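Local atomic coordinates of ftsY (Mycoplasma mycoides, PDB entry 1ZU4), a protein that belongs to the SRP receptor (FtsY) family, its NG fragment joining a helical bundle to a domain of the P-loop NTPase class. Residues A[109-114]-A[229-234]; A[117-122]-A[196-201]; A[259-264]-A[282-287]. All blocks are in the same frame, centred on the assembly; numbering follows the deposited sequence.

Followed from the N terminus, the chain opens contact 1 with strand 106-111 and, through the probable P-loop, opens contact 2 at the start of helix 118-131. Contact 2 closes first, at residues 196-201 on strand 194-198. Contact 1 closes later, at 229-234, so the loop of contact 2 lies wholly within that of contact 1. Contact 3 follows in series, spanning only strand 258-262, helix 272-280 and strand 284-288. All three meet on one sheet: contacts 1 and 3 pair strands in it, contact 2 packs a helix on it. Thr199 OG1 and Lys118 NZ join contacts 1 and 2, and the Glu230-Lys285 salt bridge joins contacts 1 and 3.

Contact 1 (A[109-114]-A[229-234]); sequences MLVGVN and HEVLLV
Leu233 sets its CG opposite the backbone N (chi1 -177°), and a second torsion of 61° swings branch CD1 over the start of the loop at Gly112. There CD1 lies 3.5 Å from Gly112 CA, tighter than usual carbon contact, and the same methyl meets Val111 CG2 at 3.9 Å. Val111 has CG1 anti to its carbonyl carbon, where it meets Val231 CG1 at 3.9 Å. The two valines cross obliquely, while CG2 of Val111 lies close to Leu232 O and Leu233 CA.

The backbones pair as neighbouring parallel strands, 106-111 and 230-236, inside the central sheet of the P-loop NTPase-type domain. In register are Met109 with Val231, Leu110 with Leu232 and Val111 with Leu233. Met109 is held by both its N-H and its C=O: N donates to Glu230 O at 2.9 Å, and O accepts from Leu232 N at 2.7 Å in a nearly straight bond (173° at the hydrogen). Val111 N then reaches Leu232 O at 2.8 Å. The last rung, Val234 N to Val111 O, is weak at 3.3 Å, which fits the divergence of the chains as 109-114 turns into the loop. At the backbone angles of Gly112 a CB would collide with Val111 O and crowd Leu233 CD1, so the position calls for glycine.

Met109, Val111, Val231 and Leu233 share one face of the sheet, where the end of Met109 runs away from its neighbour strand to helix 206-221. On the other face Leu110 CD1 crosses over to Val234 CG2 at 4.1 Å. Leu110 and Leu232 also pack on Ile260 of strand 258-262, and Val234 on Thr262. The carboxylate of Glu230 turns from the pairing altogether: OE1 bonds to Ser257 OG and OE2 to Asp99 N.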
loop_
_atom_site.group_PDB
_atom_site.type_symbol
_atom_site.label_atom_id
_atom_site.label_comp_id
_atom_site.label_asym_id
_atom_site.label_seq_id
_atom_site.Cartn_x
_atom_site.Cartn_y
_atom_site.Cartn_z
ATOM N N MET A 109 -2.897 -13.122 0.272
ATOM C CA MET A 109 -1.439 -13.301 0.090
ATOM C C MET A 109 -0.673 -11.997 0.093
ATOM O O MET A 109 -1.135 -11.025 -0.418
ATOM C CB MET A 109 -1.158 -13.983 -1.233
ATOM C CG MET A 109 -1.925 -15.252 -1.438
ATOM S SD MET A 109 -1.387 -15.939 -2.984
ATOM C CE MET A 109 -1.765 -17.676 -2.651
ATOM N N LEU A 110 0.521 -11.977 0.636
ATOM C CA LEU A 110 1.349 -10.811 0.509
ATOM C C LEU A 110 2.470 -11.160 -0.468
ATOM O O LEU A 110 3.016 -12.265 -0.421
ATOM C CB LEU A 110 1.910 -10.381 1.836
ATOM C CG LEU A 110 1.046 -9.652 2.890
ATOM C CD1 LEU A 110 1.236 -8.215 2.757
ATOM C CD2 LEU A 110 -0.436 -10.009 2.922
ATOM N N VAL A 111 2.708 -10.262 -1.418
ATOM C CA VAL A 111 3.697 -10.515 -2.490
ATOM C C VAL A 111 4.580 -9.299 -2.689
ATOM O O VAL A 111 4.301 -8.231 -2.151
ATOM C CB VAL A 111 3.040 -10.872 -3.849
ATOM C CG1 VAL A 111 2.205 -12.143 -3.744
ATOM C CG2 VAL A 111 2.228 -9.671 -4.431
ATOM N N GLY A 112 5.621 -9.472 -3.492
ATOM C CA GLY A 112 6.567 -8.417 -3.812
ATOM C C GLY A 112 7.986 -8.968 -3.805
ATOM O O GLY A 112 8.233 -10.117 -3.379
ATOM N N VAL A 113 8.922 -8.146 -4.280
ATOM C CA VAL A 113 10.354 -8.490 -4.209
ATOM C C VAL A 113 10.814 -8.348 -2.783
ATOM O O VAL A 113 10.439 -7.409 -2.055
ATOM C CB VAL A 113 11.285 -7.601 -5.082
ATOM C CG1 VAL A 113 11.443 -6.238 -4.484
ATOM C CG2 VAL A 113 12.675 -8.230 -5.181
ATOM N N ASN A 114 11.663 -9.280 -2.404
ATOM C CA ASN A 114 12.222 -9.322 -1.073
ATOM C C ASN A 114 12.892 -8.001 -0.652
ATOM O O ASN A 114 13.375 -7.207 -1.497
ATOM C CB ASN A 114 13.142 -10.545 -0.986
ATOM C CG ASN A 114 12.394 -11.832 -1.371
ATOM O OD1 ASN A 114 12.950 -12.742 -1.994
ATOM N ND2 ASN A 114 11.115 -11.902 -1.001
ATOM N N HIS A 229 -8.596 -14.020 -1.739
ATOM C CA HIS A 229 -9.497 -12.861 -1.716
ATOM C C HIS A 229 -8.788 -11.521 -1.940
ATOM O O HIS A 229 -9.375 -10.588 -2.517
ATOM C CB HIS A 229 -10.251 -12.866 -0.384
ATOM C CG HIS A 229 -10.972 -14.160 -0.109
ATOM N ND1 HIS A 229 -11.962 -14.652 -0.928
ATOM C CD2 HIS A 229 -10.819 -15.079 0.871
ATOM C CE1 HIS A 229 -12.401 -15.807 -0.454
ATOM N NE2 HIS A 229 -11.753 -16.066 0.654
ATOM N N GLU A 230 -7.521 -11.460 -1.527
ATOM C CA GLU A 230 -6.617 -10.378 -1.894
ATOM C C GLU A 230 -5.223 -10.944 -2.139
ATOM O O GLU A 230 -4.816 -11.923 -1.506
ATOM C CB GLU A 230 -6.540 -9.323 -0.746
ATOM C CG GLU A 230 -7.929 -8.631 -0.414
ATOM C CD GLU A 230 -8.355 -7.619 -1.445
ATOM O OE1 GLU A 230 -7.532 -7.178 -2.295
ATOM O OE2 GLU A 230 -9.548 -7.227 -1.383
ATOM N N VAL A 231 -4.493 -10.273 -3.026
ATOM C CA VAL A 231 -3.089 -10.526 -3.309
ATOM C C VAL A 231 -2.452 -9.142 -3.190
ATOM O O VAL A 231 -2.641 -8.268 -4.051
ATOM C CB VAL A 231 -2.896 -11.157 -4.764
ATOM C CG1 VAL A 231 -1.417 -11.418 -5.070
ATOM C CG2 VAL A 231 -3.673 -12.462 -4.906
ATOM N N LEU A 232 -1.723 -8.929 -2.096
ATOM C CA LEU A 232 -1.346 -7.593 -1.739
ATOM C C LEU A 232 0.153 -7.366 -1.950
ATOM O O LEU A 232 1.000 -8.045 -1.373
ATOM C CB LEU A 232 -1.809 -7.245 -0.309
ATOM C CG LEU A 232 -3.337 -7.288 -0.051
ATOM C CD1 LEU A 232 -3.636 -7.250 1.438
ATOM C CD2 LEU A 232 -4.104 -6.156 -0.758
ATOM N N LEU A 233 0.453 -6.415 -2.827
ATOM C CA LEU A 233 1.828 -6.003 -3.116
ATOM C C LEU A 233 2.361 -4.880 -2.199
ATOM O O LEU A 233 1.710 -3.867 -2.000
ATOM C CB LEU A 233 1.880 -5.572 -4.597
ATOM C CG LEU A 233 3.228 -5.141 -5.203
ATOM C CD1 LEU A 233 4.160 -6.292 -5.103
ATOM C CD2 LEU A 233 3.063 -4.658 -6.685
ATOM N N VAL A 234 3.568 -5.025 -1.662
ATOM C CA VAL A 234 4.117 -4.040 -0.740
ATOM C C VAL A 234 5.002 -3.098 -1.539
ATOM O O VAL A 234 5.890 -3.506 -2.283
ATOM C CB VAL A 234 4.903 -4.674 0.450
ATOM C CG1 VAL A 234 5.555 -3.598 1.316
ATOM C CG2 VAL A 234 3.980 -5.498 1.339
#

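Contact 2 (A[117-122]-A[196-201]); sequences GKTTSL and LIDTAG. With SO4 (sulfate ion), chain B.
At what is consistent with the P-loop (Walker A) of an SRP-type NTPase domain, Lys118 reaches across from the first turn of helix 118-131 to Thr199 of segment 196-201. Its aliphatic CB and CG pass beside the bound sulfate ion, CG 3.5 Å from O3, and the bend at chi3 (-66°) takes NZ on to Thr199 O at 2.6 Å. The nitrogen comes in bent, with a C=O...NZ angle of 137°, and tilted out of the carbonyl plane. Gly112 O, in the loop that follows strand 106-111, accepts from the same ammonium group, so two carbonyls fix the end of the lysine.

The sulfate, probably from the crystallisation liquor, sits at the helix N terminus. Gly117 N and Lys118 N both donate to its O3 at 3.0 Å, the latter the straighter (165° at the hydrogen). Thr119 N gives 2.9 Å to O1, and Gly115 N adds a further bond. This ring of amides and the helix end would probably favour an anion. Methyl CG2 of Thr119 lies between O1 and Asp198 OD1, 3.2 Å from the latter; such closeness to two oxygens makes the modelled orientation of the threonine doubtful.

One turn on, Leu122 drops a branch onto the strand. Its CD1 rests 3.6 Å from Asp198 N and 3.9 Å from Leu196 CB, and the leucine side chains run alongside each other, pointing opposite ways. On the helix itself, Gly117 O accepts from Ser121 N and from Ser121 OG (2.9 Å) on opposite faces of its plane, closing the first turn. Leu122 is further buried against Leu110 and Leu152.

A strand, a loop of amide donors wrapped round an anion, and a helix packed nearly antiparallel on the neighbouring strand form a strand-loop-helix unit of the kind typical of P-loop NTPase domains.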
loop_
_atom_site.group_PDB
_atom_site.type_symbol
_atom_site.label_atom_id
_atom_site.label_comp_id
_atom_site.label_asym_id
_atom_site.label_seq_id
_atom_site.Cartn_x
_atom_site.Cartn_y
_atom_site.Cartn_z
ATOM N N GLY A 117 9.527 -5.185 2.677
ATOM C CA GLY A 117 8.775 -5.137 3.943
ATOM C C GLY A 117 7.529 -6.018 4.046
ATOM O O GLY A 117 6.582 -5.691 4.787
ATOM N N LYS A 118 7.535 -7.146 3.343
ATOM C CA LYS A 118 6.397 -8.074 3.398
ATOM C C LYS A 118 6.140 -8.643 4.782
ATOM O O LYS A 118 5.014 -8.592 5.249
ATOM C CB LYS A 118 6.550 -9.215 2.392
ATOM C CG LYS A 118 6.808 -8.719 0.987
ATOM C CD LYS A 118 6.869 -9.846 -0.035
ATOM C CE LYS A 118 8.040 -10.753 0.167
ATOM N NZ LYS A 118 8.159 -11.603 -1.030
ATOM N N THR A 119 7.176 -9.168 5.446
ATOM C CA THR A 119 6.944 -9.931 6.670
ATOM C C THR A 119 6.534 -8.987 7.787
ATOM O O THR A 119 5.669 -9.330 8.546
ATOM C CB THR A 119 8.130 -10.864 7.122
ATOM O OG1 THR A 119 9.205 -10.077 7.678
ATOM C CG2 THR A 119 8.652 -11.697 5.961
ATOM N N THR A 120 7.121 -7.794 7.851
ATOM C CA THR A 120 6.654 -6.739 8.751
ATOM C C THR A 120 5.178 -6.393 8.490
ATOM O O THR A 120 4.373 -6.369 9.405
ATOM C CB THR A 120 7.561 -5.468 8.613
ATOM O OG1 THR A 120 8.827 -5.743 9.215
ATOM C CG2 THR A 120 6.957 -4.237 9.278
ATOM N N SER A 121 4.832 -6.159 7.221
ATOM C CA SER A 121 3.487 -5.735 6.862
ATOM C C SER A 121 2.498 -6.840 7.158
ATOM O O SER A 121 1.391 -6.592 7.591
ATOM C CB SER A 121 3.398 -5.379 5.361
ATOM O OG SER A 121 4.106 -4.227 5.063
ATOM N N LEU A 122 2.903 -8.076 6.929
ATOM C CA LEU A 122 1.989 -9.173 7.159
ATOM C C LEU A 122 1.691 -9.314 8.662
ATOM O O LEU A 122 0.551 -9.555 9.063
ATOM C CB LEU A 122 2.594 -10.449 6.588
ATOM C CG LEU A 122 1.751 -11.690 6.724
ATOM C CD1 LEU A 122 1.883 -12.601 5.523
ATOM C CD2 LEU A 122 2.233 -12.352 7.981
ATOM N N LEU A 196 -3.248 -15.393 6.468
ATOM C CA LEU A 196 -2.318 -14.534 5.743
ATOM C C LEU A 196 -1.167 -15.371 5.278
ATOM O O LEU A 196 -0.586 -16.107 6.072
ATOM C CB LEU A 196 -1.811 -13.405 6.663
ATOM C CG LEU A 196 -2.886 -12.352 7.014
ATOM C CD1 LEU A 196 -2.463 -11.518 8.228
ATOM C CD2 LEU A 196 -3.049 -11.426 5.870
ATOM N N ILE A 197 -0.835 -15.263 3.977
ATOM C CA ILE A 197 0.243 -16.054 3.388
ATOM C C ILE A 197 1.416 -15.206 2.927
ATOM O O ILE A 197 1.301 -14.376 2.021
ATOM C CB ILE A 197 -0.254 -16.867 2.189
ATOM C CG1 ILE A 197 -1.455 -17.698 2.631
ATOM C CG2 ILE A 197 0.922 -17.689 1.548
ATOM C CD1 ILE A 197 -2.184 -18.332 1.560
ATOM N N ASP A 198 2.560 -15.475 3.524
ATOM C CA ASP A 198 3.781 -14.858 3.146
ATOM C C ASP A 198 4.344 -15.611 1.958
ATOM O O ASP A 198 4.268 -16.829 1.895
ATOM C CB ASP A 198 4.763 -14.941 4.314
ATOM C CG ASP A 198 5.965 -14.032 4.140
ATOM O OD1 ASP A 198 6.853 -14.120 5.028
ATOM O OD2 ASP A 198 6.002 -13.229 3.151
ATOM N N THR A 199 4.932 -14.878 1.025
ATOM C CA THR A 199 5.543 -15.480 -0.165
ATOM C C THR A 199 6.919 -14.896 -0.410
ATOM O O THR A 199 7.233 -13.753 -0.003
ATOM C CB THR A 199 4.631 -15.261 -1.454
ATOM O OG1 THR A 199 4.523 -13.855 -1.755
ATOM C CG2 THR A 199 3.250 -15.796 -1.231
ATOM N N ALA A 200 7.765 -15.657 -1.087
ATOM C CA ALA A 200 9.061 -15.108 -1.473
ATOM C C ALA A 200 8.878 -14.436 -2.825
ATOM O O ALA A 200 7.944 -14.765 -3.554
ATOM C CB ALA A 200 10.117 -16.230 -1.559
ATOM N N GLY A 201 9.762 -13.511 -3.170
ATOM C CA GLY A 201 9.714 -12.918 -4.493
ATOM C C GLY A 201 11.030 -12.428 -5.044
ATOM O O GLY A 201 11.710 -11.612 -4.423
HETATM S S SO4 B . 10.624 -8.954 3.119
HETATM O O1 SO4 B . 9.607 -9.721 3.869
HETATM O O2 SO4 B . 11.451 -9.961 2.447
HETATM O O3 SO4 B . 10.065 -8.110 2.037
HETATM O O4 SO4 B . 11.344 -8.102 4.068
#

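Contact 3 (A[259-264]-A[282-287]); sequences IILTKM and IPIKMI
Ile259 and Ile284 start a parallel pairing of strands 258-262 and 284-288, the two ends of a beta-alpha-beta crossover through helix 272-280 near the far side of the sheet of the P-loop NTPase-type domain. The short strand axes come within 4.7 Å, and the pairing carries a beta bulge: Ile259 lies opposite Ile284, but Ile260 already faces Met286.

Four backbone hydrogen bonds hold the pair, and their geometry reports the bulge. Ile259 N donates to Pro283 O at 2.9 Å within the carbonyl plane, though bent at the hydrogen (137°). Ile259 O then takes two donors: Lys285 N at 2.7 Å, almost perfectly straight (178°), and Met286 N at 3.4 Å, a weak bond. Lys285 is the extra residue, so strand 284-288 advances two residues while its partner advances one. Regular spacing resumes with Leu261 N to Met286 O at 3.1 Å. Supporting CA-H...O contacts run from Ile284 to Ile259 O, from Ile260 to Met286 O and from Ile287 to Leu261 O.

Electrostatic contact falls to Lys285, whose extended chain leaves the pair; NZ bonds to Arg97 O and makes a salt bridge with Glu230 of the strand beyond.

Apolar packing is split between two faces. On one, Ile260 CG2 lies beside Met286 CB (4.2 Å), the two side chains running in a common direction under Met125 of helix 118-131. The other face gathers Ile259, Leu261, Ile284 and Ile287; helix 272-280 covers the first three, Leu280 on Ile259 and Ile276 on Leu261 and Ile284. There Leu261 CB touches Ile284 CG2, and Ile259 crosses Ile282 at about a right angle, CG1 to CG2 3.9 Å. At the far end, Ile287 puts CG1 opposite its backbone N (chi1 -177°) and stays extended, so that CD1 meets Met264 CG at 3.9 Å.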
loop_
_atom_site.group_PDB
_atom_site.type_symbol
_atom_site.label_atom_id
_atom_site.label_comp_id
_atom_site.label_asym_id
_atom_site.label_seq_id
_atom_site.Cartn_x
_atom_site.Cartn_y
_atom_site.Cartn_z
ATOM N N ILE A 259 -2.523 -2.773 -3.039
ATOM C CA ILE A 259 -1.193 -2.322 -2.597
ATOM C C ILE A 259 -1.207 -1.949 -1.090
ATOM O O ILE A 259 -2.161 -1.356 -0.578
ATOM C CB ILE A 259 -0.714 -1.070 -3.414
ATOM C CG1 ILE A 259 -0.642 -1.316 -4.950
ATOM C CG2 ILE A 259 0.640 -0.507 -2.931
ATOM C CD1 ILE A 259 0.163 -2.467 -5.370
ATOM N N ILE A 260 -0.102 -2.254 -0.426
ATOM C CA ILE A 260 0.212 -1.805 0.909
ATOM C C ILE A 260 1.416 -0.872 0.748
ATOM O O ILE A 260 2.469 -1.325 0.398
ATOM C CB ILE A 260 0.626 -2.979 1.826
ATOM C CG1 ILE A 260 -0.510 -4.059 1.910
ATOM C CG2 ILE A 260 0.963 -2.485 3.211
ATOM C CD1 ILE A 260 -0.127 -5.200 2.871
ATOM N N LEU A 261 1.223 0.413 1.014
ATOM C CA LEU A 261 2.227 1.469 0.886
ATOM C C LEU A 261 2.841 1.681 2.272
ATOM O O LEU A 261 2.181 2.159 3.147
ATOM C CB LEU A 261 1.529 2.775 0.439
ATOM C CG LEU A 261 2.488 3.954 0.176
ATOM C CD1 LEU A 261 3.536 3.628 -0.901
ATOM C CD2 LEU A 261 1.726 5.236 -0.157
ATOM N N THR A 262 4.101 1.308 2.450
ATOM C CA THR A 262 4.762 1.367 3.741
ATOM C C THR A 262 5.689 2.533 3.803
ATOM O O THR A 262 6.040 3.130 2.755
ATOM C CB THR A 262 5.610 0.107 3.992
ATOM O OG1 THR A 262 6.603 -0.006 2.962
ATOM C CG2 THR A 262 4.729 -1.137 3.997
ATOM N N LYS A 263 6.078 2.873 5.040
ATOM C CA LYS A 263 7.112 3.881 5.298
ATOM C C LYS A 263 6.772 5.250 4.828
ATOM O O LYS A 263 7.666 6.056 4.587
ATOM C CB LYS A 263 8.484 3.437 4.753
ATOM C CG LYS A 263 9.061 2.311 5.608
ATOM C CD LYS A 263 10.372 1.758 5.088
ATOM C CE LYS A 263 10.553 0.338 5.590
ATOM N NZ LYS A 263 10.423 0.265 7.117
ATOM N N MET A 264 5.478 5.552 4.740
ATOM C CA MET A 264 5.078 6.890 4.341
ATOM C C MET A 264 5.729 7.947 5.219
ATOM O O MET A 264 6.176 8.968 4.723
ATOM C CB MET A 264 3.559 7.042 4.362
ATOM C CG MET A 264 3.062 8.200 3.467
ATOM S SD MET A 264 3.686 8.255 1.749
ATOM C CE MET A 264 3.726 10.032 1.463
ATOM N N ILE A 282 -3.750 0.229 -9.645
ATOM C CA ILE A 282 -4.175 -0.746 -8.648
ATOM C C ILE A 282 -4.403 0.052 -7.359
ATOM O O ILE A 282 -3.592 0.903 -7.046
ATOM C CB ILE A 282 -3.095 -1.855 -8.378
ATOM C CG1 ILE A 282 -2.863 -2.751 -9.595
ATOM C CG2 ILE A 282 -3.502 -2.733 -7.205
ATOM C CD1 ILE A 282 -1.499 -3.447 -9.607
ATOM N N PRO A 283 -5.497 -0.223 -6.615
ATOM C CA PRO A 283 -5.732 0.584 -5.419
ATOM C C PRO A 283 -4.746 0.326 -4.315
ATOM O O PRO A 283 -4.382 -0.841 -4.013
ATOM C CB PRO A 283 -7.107 0.134 -4.950
ATOM C CG PRO A 283 -7.673 -0.712 -6.042
ATOM C CD PRO A 283 -6.535 -1.264 -6.788
ATOM N N ILE A 284 -4.379 1.411 -3.648
ATOM C CA ILE A 284 -3.678 1.305 -2.402
ATOM C C ILE A 284 -4.785 0.961 -1.383
ATOM O O ILE A 284 -5.823 1.626 -1.372
ATOM C CB ILE A 284 -2.981 2.647 -2.043
ATOM C CG1 ILE A 284 -1.935 3.014 -3.097
ATOM C CG2 ILE A 284 -2.334 2.570 -0.643
ATOM C CD1 ILE A 284 -1.455 4.432 -2.981
ATOM N N LYS A 285 -4.553 -0.054 -0.533
ATOM C CA LYS A 285 -5.583 -0.506 0.409
ATOM C C LYS A 285 -5.214 -0.376 1.880
ATOM O O LYS A 285 -6.103 -0.287 2.735
ATOM C CB LYS A 285 -6.032 -1.938 0.100
ATOM C CG LYS A 285 -6.714 -2.051 -1.314
ATOM C CD LYS A 285 -7.349 -3.366 -1.514
ATOM C CE LYS A 285 -8.032 -3.417 -2.890
ATOM N NZ LYS A 285 -8.820 -4.681 -3.011
ATOM N N MET A 286 -3.927 -0.388 2.179
ATOM C CA MET A 286 -3.467 -0.217 3.552
ATOM C C MET A 286 -2.255 0.666 3.416
ATOM O O MET A 286 -1.544 0.596 2.421
ATOM C CB MET A 286 -2.996 -1.539 4.203
ATOM C CG MET A 286 -4.065 -2.625 4.415
ATOM S SD MET A 286 -5.269 -2.271 5.718
ATOM C CE MET A 286 -4.589 -3.218 7.046
ATOM N N ILE A 287 -2.036 1.502 4.409
ATOM C CA ILE A 287 -0.867 2.366 4.444
ATOM C C ILE A 287 -0.157 2.261 5.808
ATOM O O ILE A 287 -0.791 2.390 6.851
ATOM C CB ILE A 287 -1.232 3.840 4.149
ATOM C CG1 ILE A 287 0.026 4.720 4.108
ATOM C CG2 ILE A 287 -2.346 4.382 5.104
ATOM C CD1 ILE A 287 -0.280 6.180 3.742
#